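Local atomic coordinates of aspartyl-tRNA synthetase 2 (Thermus thermophilus, PDB entry 1N9W), a protein that attaches aspartate to both tRNA(Asp) and tRNA(Asn) with similar efficiency, first activating it with ATP as aspartyl-adenylate and then transferring it to the tRNA acceptor end. Residues 139-144 with 238-243; 244-249 with 258-263; 182-187 with 385-390; 125-130 with 400-405. One frame throughout, in Å; residues are numbered along the deposited sequence.

Contact 1. Residues 139-144 with 238-243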
loop_
_atom_site.group_PDB
_atom_site.type_symbol
_atom_site.label_atom_id
_atom_site.label_comp_id
_atom_site.label_asym_id
_atom_site.label_seq_id
_atom_site.Cartn_x
_atom_site.Cartn_y
_atom_site.Cartn_z
ATOM N N LEU B 139 5.579 -4.903 -9.919
ATOM C CA LEU B 139 6.631 -3.897 -9.849
ATOM C C LEU B 139 7.762 -4.290 -8.890
ATOM O O LEU B 139 8.937 -4.064 -9.197
ATOM C CB LEU B 139 6.032 -2.535 -9.470
ATOM C CG LEU B 139 5.064 -1.950 -10.527
ATOM C CD1 LEU B 139 4.315 -0.755 -9.945
ATOM C CD2 LEU B 139 5.842 -1.545 -11.799
ATOM N N ASP B 140 7.429 -4.871 -7.736
ATOM C CA ASP B 140 8.469 -5.306 -6.788
ATOM C C ASP B 140 9.390 -6.326 -7.468
ATOM O O ASP B 140 10.598 -6.294 -7.273
ATOM C CB ASP B 140 7.865 -5.967 -5.532
ATOM C CG ASP B 140 7.317 -4.958 -4.519
ATOM O OD1 ASP B 140 7.671 -3.754 -4.592
ATOM O OD2 ASP B 140 6.539 -5.387 -3.629
ATOM N N ARG B 141 8.811 -7.240 -8.246
ATOM C CA ARG B 141 9.609 -8.247 -8.935
ATOM C C ARG B 141 10.516 -7.639 -10.014
ATOM O O ARG B 141 11.495 -8.266 -10.421
ATOM C CB ARG B 141 8.709 -9.323 -9.541
ATOM C CG ARG B 141 9.461 -10.524 -10.107
ATOM C CD ARG B 141 8.542 -11.730 -10.217
ATOM N NE ARG B 141 7.296 -11.341 -10.862
ATOM C CZ ARG B 141 6.082 -11.567 -10.369
ATOM N NH1 ARG B 141 5.926 -12.196 -9.209
ATOM N NH2 ARG B 141 5.019 -11.138 -11.034
ATOM N N GLN B 142 10.188 -6.428 -10.473
ATOM C CA GLN B 142 11.003 -5.719 -11.465
ATOM C C GLN B 142 11.928 -4.731 -10.736
ATOM O O GLN B 142 12.402 -3.753 -11.320
ATOM C CB GLN B 142 10.137 -4.925 -12.453
ATOM C CG GLN B 142 9.144 -5.731 -13.278
ATOM C CD GLN B 142 9.788 -6.909 -13.982
ATOM O OE1 GLN B 142 10.829 -6.772 -14.622
ATOM N NE2 GLN B 142 9.160 -8.074 -13.876
ATOM N N ASP B 143 12.149 -4.979 -9.450
ATOM C CA ASP B 143 13.021 -4.144 -8.637
ATOM C C ASP B 143 12.558 -2.720 -8.342
ATOM O O ASP B 143 13.385 -1.848 -8.057
ATOM C CB ASP B 143 14.418 -4.083 -9.260
ATOM C CG ASP B 143 15.438 -4.878 -8.469
ATOM O OD1 ASP B 143 15.246 -6.104 -8.320
ATOM O OD2 ASP B 143 16.426 -4.272 -7.999
ATOM N N PHE B 144 11.259 -2.460 -8.416
ATOM C CA PHE B 144 10.777 -1.123 -8.090
ATOM C C PHE B 144 10.778 -1.011 -6.576
ATOM O O PHE B 144 10.726 -2.021 -5.870
ATOM C CB PHE B 144 9.351 -0.900 -8.590
ATOM C CG PHE B 144 9.264 -0.561 -10.043
ATOM C CD1 PHE B 144 9.631 -1.490 -11.008
ATOM C CD2 PHE B 144 8.815 0.694 -10.448
ATOM C CE1 PHE B 144 9.554 -1.179 -12.359
ATOM C CE2 PHE B 144 8.732 1.022 -11.796
ATOM C CZ PHE B 144 9.102 0.084 -12.757
ATOM N N LEU B 238 -0.744 -4.459 -15.955
ATOM C CA LEU B 238 -2.181 -4.714 -15.977
ATOM C C LEU B 238 -2.515 -6.191 -16.038
ATOM O O LEU B 238 -3.439 -6.654 -15.362
ATOM C CB LEU B 238 -2.829 -4.014 -17.168
ATOM C CG LEU B 238 -3.030 -2.510 -17.008
ATOM C CD1 LEU B 238 -3.200 -1.871 -18.369
ATOM C CD2 LEU B 238 -4.230 -2.255 -16.113
ATOM N N ALA B 239 -1.774 -6.933 -16.853
ATOM C CA ALA B 239 -2.011 -8.369 -16.994
ATOM C C ALA B 239 -1.865 -9.037 -15.638
ATOM O O ALA B 239 -2.654 -9.908 -15.272
ATOM C CB ALA B 239 -1.009 -8.972 -17.994
ATOM N N GLU B 240 -0.846 -8.627 -14.894
ATOM C CA GLU B 240 -0.608 -9.178 -13.565
ATOM C C GLU B 240 -1.769 -8.813 -12.633
ATOM O O GLU B 240 -2.332 -9.677 -11.966
ATOM C CB GLU B 240 0.703 -8.622 -13.009
ATOM C CG GLU B 240 1.053 -9.085 -11.599
ATOM C CD GLU B 240 2.169 -10.102 -11.585
ATOM O OE1 GLU B 240 2.963 -10.123 -12.555
ATOM O OE2 GLU B 240 2.272 -10.873 -10.598
ATOM N N MET B 241 -2.120 -7.530 -12.604
ATOM C CA MET B 241 -3.198 -7.038 -11.754
ATOM C C MET B 241 -4.488 -7.855 -11.943
ATOM O O MET B 241 -5.066 -8.346 -10.970
ATOM C CB MET B 241 -3.421 -5.544 -12.028
ATOM C CG MET B 241 -2.262 -4.660 -11.564
ATOM S SD MET B 241 -2.315 -2.988 -12.285
ATOM C CE MET B 241 -3.592 -2.345 -11.345
ATOM N N LEU B 242 -4.919 -8.015 -13.192
ATOM C CA LEU B 242 -6.120 -8.784 -13.514
ATOM C C LEU B 242 -5.999 -10.248 -13.105
ATOM O O LEU B 242 -6.971 -10.867 -12.660
ATOM C CB LEU B 242 -6.402 -8.690 -15.016
ATOM C CG LEU B 242 -7.208 -7.460 -15.467
ATOM C CD1 LEU B 242 -6.607 -6.185 -14.891
ATOM C CD2 LEU B 242 -7.227 -7.403 -16.990
ATOM N N GLU B 243 -4.800 -10.795 -13.254
ATOM C CA GLU B 243 -4.534 -12.189 -12.903
ATOM C C GLU B 243 -4.716 -12.398 -11.396
ATOM O O GLU B 243 -5.274 -13.402 -10.961
ATOM C CB GLU B 243 -3.105 -12.547 -13.302
ATOM C CG GLU B 243 -2.834 -14.033 -13.363
ATOM C CD GLU B 243 -3.562 -14.684 -14.513
ATOM O OE1 GLU B 243 -3.538 -14.110 -15.629
ATOM O OE2 GLU B 243 -4.152 -15.771 -14.317
#

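Contact 2. Residues 244-249 with 258-263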
loop_
_atom_site.group_PDB
_atom_site.type_symbol
_atom_site.label_atom_id
_atom_site.label_comp_id
_atom_site.label_asym_id
_atom_site.label_seq_id
_atom_site.Cartn_x
_atom_site.Cartn_y
_atom_site.Cartn_z
ATOM N N GLU B 244 -4.219 -11.440 -10.615
ATOM C CA GLU B 244 -4.311 -11.490 -9.160
ATOM C C GLU B 244 -5.772 -11.495 -8.723
ATOM O O GLU B 244 -6.170 -12.291 -7.875
ATOM C CB GLU B 244 -3.574 -10.295 -8.557
ATOM C CG GLU B 244 -3.428 -10.296 -7.036
ATOM C CD GLU B 244 -2.783 -11.569 -6.498
ATOM O OE1 GLU B 244 -1.958 -12.173 -7.214
ATOM O OE2 GLU B 244 -3.094 -11.951 -5.353
ATOM N N ALA B 245 -6.565 -10.613 -9.319
ATOM C CA ALA B 245 -7.986 -10.492 -9.005
ATOM C C ALA B 245 -8.706 -11.773 -9.354
ATOM O O ALA B 245 -9.561 -12.250 -8.609
ATOM C CB ALA B 245 -8.591 -9.333 -9.792
ATOM N N LEU B 246 -8.357 -12.326 -10.508
ATOM C CA LEU B 246 -8.975 -13.560 -10.968
ATOM C C LEU B 246 -8.644 -14.721 -10.018
ATOM O O LEU B 246 -9.506 -15.540 -9.724
ATOM C CB LEU B 246 -8.493 -13.871 -12.389
ATOM C CG LEU B 246 -9.521 -14.336 -13.412
ATOM C CD1 LEU B 246 -10.667 -13.333 -13.540
ATOM C CD2 LEU B 246 -8.819 -14.496 -14.743
ATOM N N ASN B 247 -7.408 -14.773 -9.524
ATOM C CA ASN B 247 -7.009 -15.852 -8.629
ATOM C C ASN B 247 -7.394 -15.675 -7.163
ATOM O O ASN B 247 -7.717 -16.651 -6.492
ATOM C CB ASN B 247 -5.501 -16.097 -8.721
ATOM C CG ASN B 247 -5.072 -16.574 -10.102
ATOM O OD1 ASN B 247 -5.858 -17.168 -10.842
ATOM N ND2 ASN B 247 -3.812 -16.329 -10.446
ATOM N N THR B 248 -7.362 -14.446 -6.659
ATOM C CA THR B 248 -7.693 -14.231 -5.259
ATOM C C THR B 248 -9.073 -13.624 -4.996
ATOM O O THR B 248 -9.529 -13.605 -3.855
ATOM C CB THR B 248 -6.596 -13.389 -4.551
ATOM O OG1 THR B 248 -6.525 -12.084 -5.138
ATOM C CG2 THR B 248 -5.231 -14.081 -4.695
ATOM N N ALA B 249 -9.745 -13.141 -6.036
ATOM C CA ALA B 249 -11.082 -12.560 -5.868
ATOM C C ALA B 249 -12.061 -13.100 -6.909
ATOM O O ALA B 249 -12.963 -12.390 -7.372
ATOM C CB ALA B 249 -11.013 -11.033 -5.952
ATOM N N ALA B 258 -19.547 -9.714 -13.658
ATOM C CA ALA B 258 -18.828 -8.859 -14.594
ATOM C C ALA B 258 -18.200 -9.682 -15.718
ATOM O O ALA B 258 -17.644 -10.751 -15.467
ATOM C CB ALA B 258 -17.740 -8.081 -13.852
ATOM N N THR B 259 -18.294 -9.194 -16.952
ATOM C CA THR B 259 -17.692 -9.900 -18.085
ATOM C C THR B 259 -16.220 -9.476 -18.145
ATOM O O THR B 259 -15.911 -8.284 -18.107
ATOM C CB THR B 259 -18.382 -9.530 -19.422
ATOM O OG1 THR B 259 -18.220 -8.130 -19.679
ATOM C CG2 THR B 259 -19.863 -9.865 -19.372
ATOM N N TRP B 260 -15.313 -10.439 -18.245
ATOM C CA TRP B 260 -13.890 -10.112 -18.270
ATOM C C TRP B 260 -13.426 -9.484 -19.577
ATOM O O TRP B 260 -13.847 -9.888 -20.660
ATOM C CB TRP B 260 -13.055 -11.356 -17.963
ATOM C CG TRP B 260 -11.841 -11.050 -17.129
ATOM C CD1 TRP B 260 -10.537 -11.283 -17.459
ATOM C CD2 TRP B 260 -11.824 -10.466 -15.818
ATOM N NE1 TRP B 260 -9.710 -10.871 -16.442
ATOM C CE2 TRP B 260 -10.470 -10.350 -15.431
ATOM C CE3 TRP B 260 -12.819 -9.991 -14.953
ATOM C CZ2 TRP B 260 -10.090 -9.825 -14.191
ATOM C CZ3 TRP B 260 -12.438 -9.465 -13.723
ATOM C CH2 TRP B 260 -11.085 -9.370 -13.363
ATOM N N PRO B 261 -12.542 -8.475 -19.488
ATOM C CA PRO B 261 -11.996 -7.760 -20.648
ATOM C C PRO B 261 -11.080 -8.632 -21.494
ATOM O O PRO B 261 -10.753 -9.764 -21.124
ATOM C CB PRO B 261 -11.217 -6.606 -20.015
ATOM C CG PRO B 261 -11.850 -6.439 -18.674
ATOM C CD PRO B 261 -12.080 -7.853 -18.239
ATOM N N SER B 262 -10.666 -8.088 -22.634
ATOM C CA SER B 262 -9.756 -8.779 -23.536
ATOM C C SER B 262 -8.356 -8.661 -22.935
ATOM O O SER B 262 -8.073 -7.720 -22.194
ATOM C CB SER B 262 -9.803 -8.129 -24.924
ATOM O OG SER B 262 -9.703 -6.715 -24.847
ATOM N N PHE B 263 -7.486 -9.610 -23.254
ATOM C CA PHE B 263 -6.135 -9.605 -22.707
ATOM C C PHE B 263 -5.360 -8.340 -23.054
ATOM O O PHE B 263 -5.237 -7.975 -24.223
ATOM C CB PHE B 263 -5.356 -10.819 -23.200
ATOM C CG PHE B 263 -4.184 -11.164 -22.340
ATOM C CD1 PHE B 263 -4.377 -11.755 -21.094
ATOM C CD2 PHE B 263 -2.887 -10.893 -22.763
ATOM C CE1 PHE B 263 -3.295 -12.075 -20.276
ATOM C CE2 PHE B 263 -1.794 -11.208 -21.953
ATOM C CZ PHE B 263 -2.001 -11.802 -20.706
#

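Contact 3. Residues 182-187 with 385-390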
loop_
_atom_site.group_PDB
_atom_site.type_symbol
_atom_site.label_atom_id
_atom_site.label_comp_id
_atom_site.label_asym_id
_atom_site.label_seq_id
_atom_site.Cartn_x
_atom_site.Cartn_y
_atom_site.Cartn_z
ATOM N N TYR B 182 8.316 14.902 -6.467
ATOM C CA TYR B 182 8.859 13.918 -5.547
ATOM C C TYR B 182 9.147 12.594 -6.237
ATOM O O TYR B 182 10.183 11.986 -5.999
ATOM C CB TYR B 182 7.912 13.701 -4.367
ATOM C CG TYR B 182 7.764 14.917 -3.476
ATOM C CD1 TYR B 182 8.876 15.685 -3.115
ATOM C CD2 TYR B 182 6.515 15.285 -2.967
ATOM C CE1 TYR B 182 8.749 16.790 -2.266
ATOM C CE2 TYR B 182 6.375 16.384 -2.114
ATOM C CZ TYR B 182 7.496 17.129 -1.769
ATOM O OH TYR B 182 7.364 18.201 -0.918
ATOM N N LYS B 183 8.244 12.153 -7.103
ATOM C CA LYS B 183 8.455 10.892 -7.792
ATOM C C LYS B 183 9.652 10.957 -8.738
ATOM O O LYS B 183 10.299 9.941 -8.995
ATOM C CB LYS B 183 7.183 10.485 -8.542
ATOM C CG LYS B 183 6.007 10.216 -7.612
ATOM C CD LYS B 183 4.707 9.981 -8.364
ATOM C CE LYS B 183 3.576 9.566 -7.414
ATOM N NZ LYS B 183 3.286 10.552 -6.334
ATOM N N GLN B 184 9.958 12.142 -9.255
ATOM C CA GLN B 184 11.098 12.274 -10.158
ATOM C C GLN B 184 12.384 12.247 -9.355
ATOM O O GLN B 184 13.355 11.589 -9.734
ATOM C CB GLN B 184 10.996 13.571 -10.952
ATOM C CG GLN B 184 9.684 13.681 -11.686
ATOM C CD GLN B 184 9.608 14.898 -12.555
ATOM O OE1 GLN B 184 9.992 14.801 -13.743
ATOM N NE2 GLN B 184 9.185 15.957 -12.046
ATOM N N ILE B 185 12.378 12.954 -8.235
ATOM C CA ILE B 185 13.538 12.984 -7.366
ATOM C C ILE B 185 13.841 11.573 -6.893
ATOM O O ILE B 185 15.004 11.177 -6.812
ATOM C CB ILE B 185 13.296 13.870 -6.139
ATOM C CG1 ILE B 185 13.061 15.314 -6.587
ATOM C CG2 ILE B 185 14.482 13.782 -5.189
ATOM C CD1 ILE B 185 12.778 16.268 -5.448
ATOM N N MET B 186 12.803 10.803 -6.583
ATOM C CA MET B 186 13.040 9.443 -6.112
ATOM C C MET B 186 13.547 8.536 -7.236
ATOM O O MET B 186 14.143 7.498 -6.968
ATOM C CB MET B 186 11.785 8.864 -5.438
ATOM C CG MET B 186 11.423 9.550 -4.107
ATOM S SD MET B 186 12.820 9.786 -2.986
ATOM C CE MET B 186 12.999 8.145 -2.364
ATOM N N VAL B 187 13.319 8.930 -8.487
ATOM C CA VAL B 187 13.815 8.147 -9.619
ATOM C C VAL B 187 15.348 8.211 -9.618
ATOM O O VAL B 187 16.018 7.272 -10.037
ATOM C CB VAL B 187 13.280 8.700 -10.967
ATOM C CG1 VAL B 187 14.090 8.149 -12.126
ATOM C CG2 VAL B 187 11.827 8.322 -11.138
ATOM N N PRO B 385 18.450 11.301 -15.130
ATOM C CA PRO B 385 18.427 10.470 -16.337
ATOM C C PRO B 385 17.101 10.484 -17.089
ATOM O O PRO B 385 16.061 10.803 -16.515
ATOM C CB PRO B 385 18.749 9.087 -15.793
ATOM C CG PRO B 385 18.019 9.104 -14.474
ATOM C CD PRO B 385 18.385 10.465 -13.916
ATOM N N PRO B 386 17.122 10.144 -18.390
ATOM C CA PRO B 386 15.859 10.139 -19.133
ATOM C C PRO B 386 14.878 9.225 -18.401
ATOM O O PRO B 386 15.208 8.086 -18.066
ATOM C CB PRO B 386 16.264 9.606 -20.508
ATOM C CG PRO B 386 17.470 8.771 -20.220
ATOM C CD PRO B 386 18.219 9.612 -19.218
ATOM N N HIS B 387 13.675 9.727 -18.154
ATOM C CA HIS B 387 12.691 8.956 -17.422
ATOM C C HIS B 387 11.271 9.310 -17.808
ATOM O O HIS B 387 11.031 10.244 -18.572
ATOM C CB HIS B 387 12.881 9.197 -15.927
ATOM C CG HIS B 387 12.727 10.632 -15.528
ATOM N ND1 HIS B 387 11.500 11.212 -15.288
ATOM C CD2 HIS B 387 13.645 11.612 -15.349
ATOM C CE1 HIS B 387 11.669 12.484 -14.975
ATOM N NE2 HIS B 387 12.961 12.752 -15.006
ATOM N N GLY B 388 10.334 8.548 -17.261
ATOM C CA GLY B 388 8.929 8.773 -17.529
ATOM C C GLY B 388 8.076 8.017 -16.528
ATOM O O GLY B 388 8.596 7.307 -15.672
ATOM N N GLY B 389 6.764 8.167 -16.633
ATOM C CA GLY B 389 5.882 7.482 -15.714
ATOM C C GLY B 389 4.427 7.651 -16.085
ATOM O O GLY B 389 4.092 8.274 -17.095
ATOM N N PHE B 390 3.559 7.093 -15.253
ATOM C CA PHE B 390 2.127 7.163 -15.487
ATOM C C PHE B 390 1.388 6.838 -14.195
ATOM O O PHE B 390 1.983 6.348 -13.229
ATOM C CB PHE B 390 1.738 6.191 -16.605
ATOM C CG PHE B 390 2.001 4.735 -16.288
ATOM C CD1 PHE B 390 1.018 3.958 -15.681
ATOM C CD2 PHE B 390 3.214 4.133 -16.626
ATOM C CE1 PHE B 390 1.230 2.609 -15.419
ATOM C CE2 PHE B 390 3.432 2.776 -16.363
ATOM C CZ PHE B 390 2.437 2.013 -15.760
#

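Contact 4. Residues 125-130 with 400-405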
loop_
_atom_site.group_PDB
_atom_site.type_symbol
_atom_site.label_atom_id
_atom_site.label_comp_id
_atom_site.label_asym_id
_atom_site.label_seq_id
_atom_site.Cartn_x
_atom_site.Cartn_y
_atom_site.Cartn_z
ATOM N N LEU B 125 -14.652 -3.607 -3.657
ATOM C CA LEU B 125 -13.525 -3.198 -2.828
ATOM C C LEU B 125 -12.549 -4.366 -2.639
ATOM O O LEU B 125 -11.333 -4.168 -2.559
ATOM C CB LEU B 125 -14.026 -2.685 -1.460
ATOM C CG LEU B 125 -14.945 -1.451 -1.465
ATOM C CD1 LEU B 125 -15.346 -1.073 -0.042
ATOM C CD2 LEU B 125 -14.220 -0.278 -2.126
ATOM N N LYS B 126 -13.093 -5.576 -2.583
ATOM C CA LYS B 126 -12.295 -6.785 -2.420
ATOM C C LYS B 126 -11.480 -6.986 -3.703
ATOM O O LYS B 126 -10.301 -7.348 -3.663
ATOM C CB LYS B 126 -13.220 -7.982 -2.176
ATOM C CG LYS B 126 -12.529 -9.322 -1.963
ATOM C CD LYS B 126 -11.650 -9.314 -0.728
ATOM C CE LYS B 126 -11.105 -10.706 -0.419
ATOM N NZ LYS B 126 -10.011 -10.650 0.615
ATOM N N VAL B 127 -12.115 -6.729 -4.840
ATOM C CA VAL B 127 -11.448 -6.871 -6.122
ATOM C C VAL B 127 -10.369 -5.799 -6.253
ATOM O O VAL B 127 -9.269 -6.070 -6.725
ATOM C CB VAL B 127 -12.486 -6.779 -7.285
ATOM C CG1 VAL B 127 -11.776 -6.722 -8.634
ATOM C CG2 VAL B 127 -13.409 -8.000 -7.240
ATOM N N GLN B 128 -10.674 -4.586 -5.800
ATOM C CA GLN B 128 -9.696 -3.494 -5.870
ATOM C C GLN B 128 -8.439 -3.823 -5.055
ATOM O O GLN B 128 -7.328 -3.523 -5.481
ATOM C CB GLN B 128 -10.295 -2.202 -5.341
ATOM C CG GLN B 128 -9.367 -1.006 -5.498
ATOM C CD GLN B 128 -9.983 0.260 -4.965
ATOM O OE1 GLN B 128 -9.808 0.609 -3.798
ATOM N NE2 GLN B 128 -10.732 0.952 -5.815
ATOM N N ALA B 129 -8.631 -4.424 -3.881
ATOM C CA ALA B 129 -7.509 -4.777 -3.035
ATOM C C ALA B 129 -6.656 -5.792 -3.768
ATOM O O ALA B 129 -5.425 -5.784 -3.665
ATOM C CB ALA B 129 -7.989 -5.349 -1.699
ATOM N N ALA B 130 -7.299 -6.675 -4.521
ATOM C CA ALA B 130 -6.538 -7.672 -5.262
ATOM C C ALA B 130 -5.747 -6.978 -6.374
ATOM O O ALA B 130 -4.550 -7.220 -6.515
ATOM C CB ALA B 130 -7.481 -8.737 -5.833
ATOM N N LYS B 400 -14.959 0.013 -14.373
ATOM C CA LYS B 400 -15.136 -0.505 -15.715
ATOM C C LYS B 400 -14.912 -2.007 -15.824
ATOM O O LYS B 400 -15.550 -2.683 -16.635
ATOM C CB LYS B 400 -14.227 0.255 -16.688
ATOM C CG LYS B 400 -14.826 1.582 -17.116
ATOM C CD LYS B 400 -16.122 1.328 -17.889
ATOM C CE LYS B 400 -16.889 2.600 -18.166
ATOM N NZ LYS B 400 -18.064 2.331 -19.033
ATOM N N LEU B 401 -14.024 -2.536 -14.993
ATOM C CA LEU B 401 -13.727 -3.967 -15.001
ATOM C C LEU B 401 -14.925 -4.775 -14.523
ATOM O O LEU B 401 -15.210 -5.850 -15.046
ATOM C CB LEU B 401 -12.539 -4.260 -14.082
ATOM C CG LEU B 401 -12.028 -5.701 -14.025
ATOM C CD1 LEU B 401 -11.350 -6.047 -15.340
ATOM C CD2 LEU B 401 -11.027 -5.856 -12.879
ATOM N N LEU B 402 -15.625 -4.252 -13.522
ATOM C CA LEU B 402 -16.765 -4.955 -12.952
ATOM C C LEU B 402 -18.132 -4.543 -13.493
ATOM O O LEU B 402 -19.160 -5.055 -13.042
ATOM C CB LEU B 402 -16.743 -4.797 -11.429
ATOM C CG LEU B 402 -15.452 -5.313 -10.795
ATOM C CD1 LEU B 402 -15.428 -5.002 -9.310
ATOM C CD2 LEU B 402 -15.336 -6.804 -11.048
ATOM N N GLY B 403 -18.146 -3.620 -14.451
ATOM C CA GLY B 403 -19.396 -3.171 -15.036
ATOM C C GLY B 403 -20.292 -2.484 -14.028
ATOM O O GLY B 403 -21.499 -2.712 -13.994
ATOM N N LEU B 404 -19.703 -1.626 -13.207
ATOM C CA LEU B 404 -20.468 -0.928 -12.186
ATOM C C LEU B 404 -21.051 0.385 -12.702
ATOM O O LEU B 404 -20.489 1.013 -13.602
ATOM C CB LEU B 404 -19.570 -0.660 -10.975
ATOM C CG LEU B 404 -18.726 -1.854 -10.511
ATOM C CD1 LEU B 404 -17.694 -1.389 -9.499
ATOM C CD2 LEU B 404 -19.617 -2.931 -9.928
ATOM N N PRO B 405 -22.193 0.807 -12.139
ATOM C CA PRO B 405 -22.874 2.047 -12.518
ATOM C C PRO B 405 -21.915 3.227 -12.599
ATOM O O PRO B 405 -21.621 3.724 -13.685
ATOM C CB PRO B 405 -23.899 2.223 -11.407
ATOM C CG PRO B 405 -24.290 0.812 -11.113
ATOM C CD PRO B 405 -22.958 0.087 -11.104
#

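Contact 1. Residues 139-144 with 238-243
One nitrogen does nearly all the work here: NH2 of R141 sits in the fork of the E240 carboxylate, equally near to both oxygens. To E240 OE2 it makes a 2.8 Å hydrogen bond with an N-H...O angle of 150°. NH2 of R141 is also 2.8 Å from E240 OE1, and this second approach completes the salt bridge. The oxygens lie near the plane of the guanidinium, at its edge, but the two flat groups are not coplanar; their planes are tilted by 34°, and the nitrogen meets OE2 on its syn side while standing somewhat out of the carboxylate plane.

R141 starts with CG anti to the backbone N and then bends at chi3 (48°), which swings the guanidinium over to helix 227-248. With a glutamine at E240 the R141 guanidinium is likely to lose its charged mate across the contact and become free to swing into solvent.

Behind R141 the helix 119-141 ends in a Schellman motif. F144 N reaches back to L139 O at 2.9 Å and D143 N to D140 O at 3.0 Å, with D143 at positive phi. Q142 N also bonds L139 O, from the face opposite to F144 N, and L139 CD2 lies over the F144 ring. D143 in turn pairs with R6 and R39 of the second subunit.

The contact joins two helices of the class II catalytic domain, away from its binding sites. R141 is exposed, so the ion pair is likely to be softened by water: a charged link near the C-terminal end of helix 119-141, probably of modest strength.

Contact 2. Residues 244-249 with 258-263
The principal interaction is CH-pi. L246 CD1 rests on one face of the W260 indole, 3.7 Å from the centroid of its six-membered ring and only 17° off the ring normal, so the methyl sits almost squarely on the face. Its closest ring atom is W260 CE2, at 3.5 Å from L246 CD1. L246 reaches this spot with chi1 at -136°, well away from a staggered value. On the opposite face of the indole lies P261 CD, nearer the rim, and the ring is thus held between the leucine methyl and its own neighbouring proline.

Plain apolar contact is lighter: A245 CB meets the ring at its edge, 4.4 Å from W260 CH2. Were W260 a serine, the L246 methyl would probably be left without the face it rests on, and a gap would open beside A245.

Hydrogen bonding stays inside the helix. E244 O takes two donors from T248, the backbone N at 2.7 Å and the side-chain OG1 at 2.8 Å, the hydroxyl standing above the carbonyl plane. The doubled acceptor probably steadies the last turn before A249, which leaves helical angles and serves as N-cap position for helix 250-255.

This is apolar packing within the class II catalytic domain, away from its binding sites: W260 fastens the loop after that short helix to the end of helix 227-248. I253 of helix 250-255 touches A245, L246 and W260, while L401 of helix 394-402 packs on W260 and L131 of helix 119-141 on A245.

Contact 3. Residues 182-187 with 385-390
H387 carries its imidazole between its own backbone N and carbonyl carbon (chi1 60°), which brings the ring edge up to the Q184 amide. Q184 comes to meet it with CG anti to the carbonyl carbon (chi1 -55°) and an extended chain beyond, a shape that delivers the amide to the ring edge.

The closest meeting is Q184 OE1 with H387 CE1, 3.1 Å apart. OE1 lies in the plane of the imidazole, and the amide is turned nearly crosswise to it, the two planes being 74° apart. CE1, between two nitrogens, is the most polarised carbon of an imidazole, so the approach is probably mildly favourable, but it does not count as a hydrogen bond, and OE1 is buried and has no hydrogen-bond partner in the model. The other end of the amide is satisfied: Q184 NE2 bonds the hydroxyl of Y376. H387 ND1 makes a weak hydrogen bond to E220. One turn along the helix, V187 CG1 rests against H387 CB at 4.1 Å.

H387 also touches R352, a residue predicted to bind L-aspartate, and K183 belongs to the predicted aspartate region, so the contact probably borders the amino-acid pocket.

In the fold, helix 181-190 packs over the face of the catalytic sheet to which H387 projects, at inner strand 387-393; F390 faces helix 227-248 instead. The second subunit covers the helix's far side, with F413 stacking on Y182 and Y113 packing on I185.

Contact 4. Residues 125-130 with 400-405
The shortest polar bond in the two segments, A129 N to L125 O at 3.0 Å, is an ordinary helical one; it closes the turn that presents V127 to L402 and L401. Across the contact everything is apolar.

L402 CD1 comes in tip to tip against the branch point of V127, 4.0 Å from V127 CB. The same L402 methyl is 4.1 Å from V127 CG1 and 4.2 Å from V127 CG2, so both valine methyls are about equally far off. With CG1 anti to the backbone N (chi1 172°) and CG2 anti to the carbonyl carbon, CB is left open to the leucine methyl. L401 adds a looser touch, its CD2 being 4.4 Å from V127 CG1. Just past L402 the chain turns away at G403, which has positive phi.

All three touching residues are buried. I253 of helix 250-255 packs on V127 as well, F341 on L401 and P124 on L402, while F148 of the second subunit packs on Q128.

The partners are the long helix 119-141 and helix 394-402, which follows strand 387-393. In class II synthetases these correspond to the motif 1 helix, associated with the dimer interface, and the motif 3 strand-helix unit, here packed directly against each other.

Overall arrangement
Contacts 1, 2 and 4 are linked through the helices they share or touch: contacts 1 and 2 both use helix 227-248, with centres 15 Å apart, and contacts 1 and 4 both use helix 119-141. Contacts 2 and 4 form one apolar patch, their centres 10 Å apart, with W260 CH2 3.5 Å from L401 CD2 and P261 CG 3.4 Å from L401 CD1. Contact 3 is far from contacts 2 and 4, about 30 and 29 Å between centres, but 18 Å from contact 1, and lies by the predicted aspartate site: the side chains of H387 and R352 are about 3 Å apart. Strand 387-393 and helix 394-402 join contacts 3 and 4, passing the predicted ATP-binding residues 393-396.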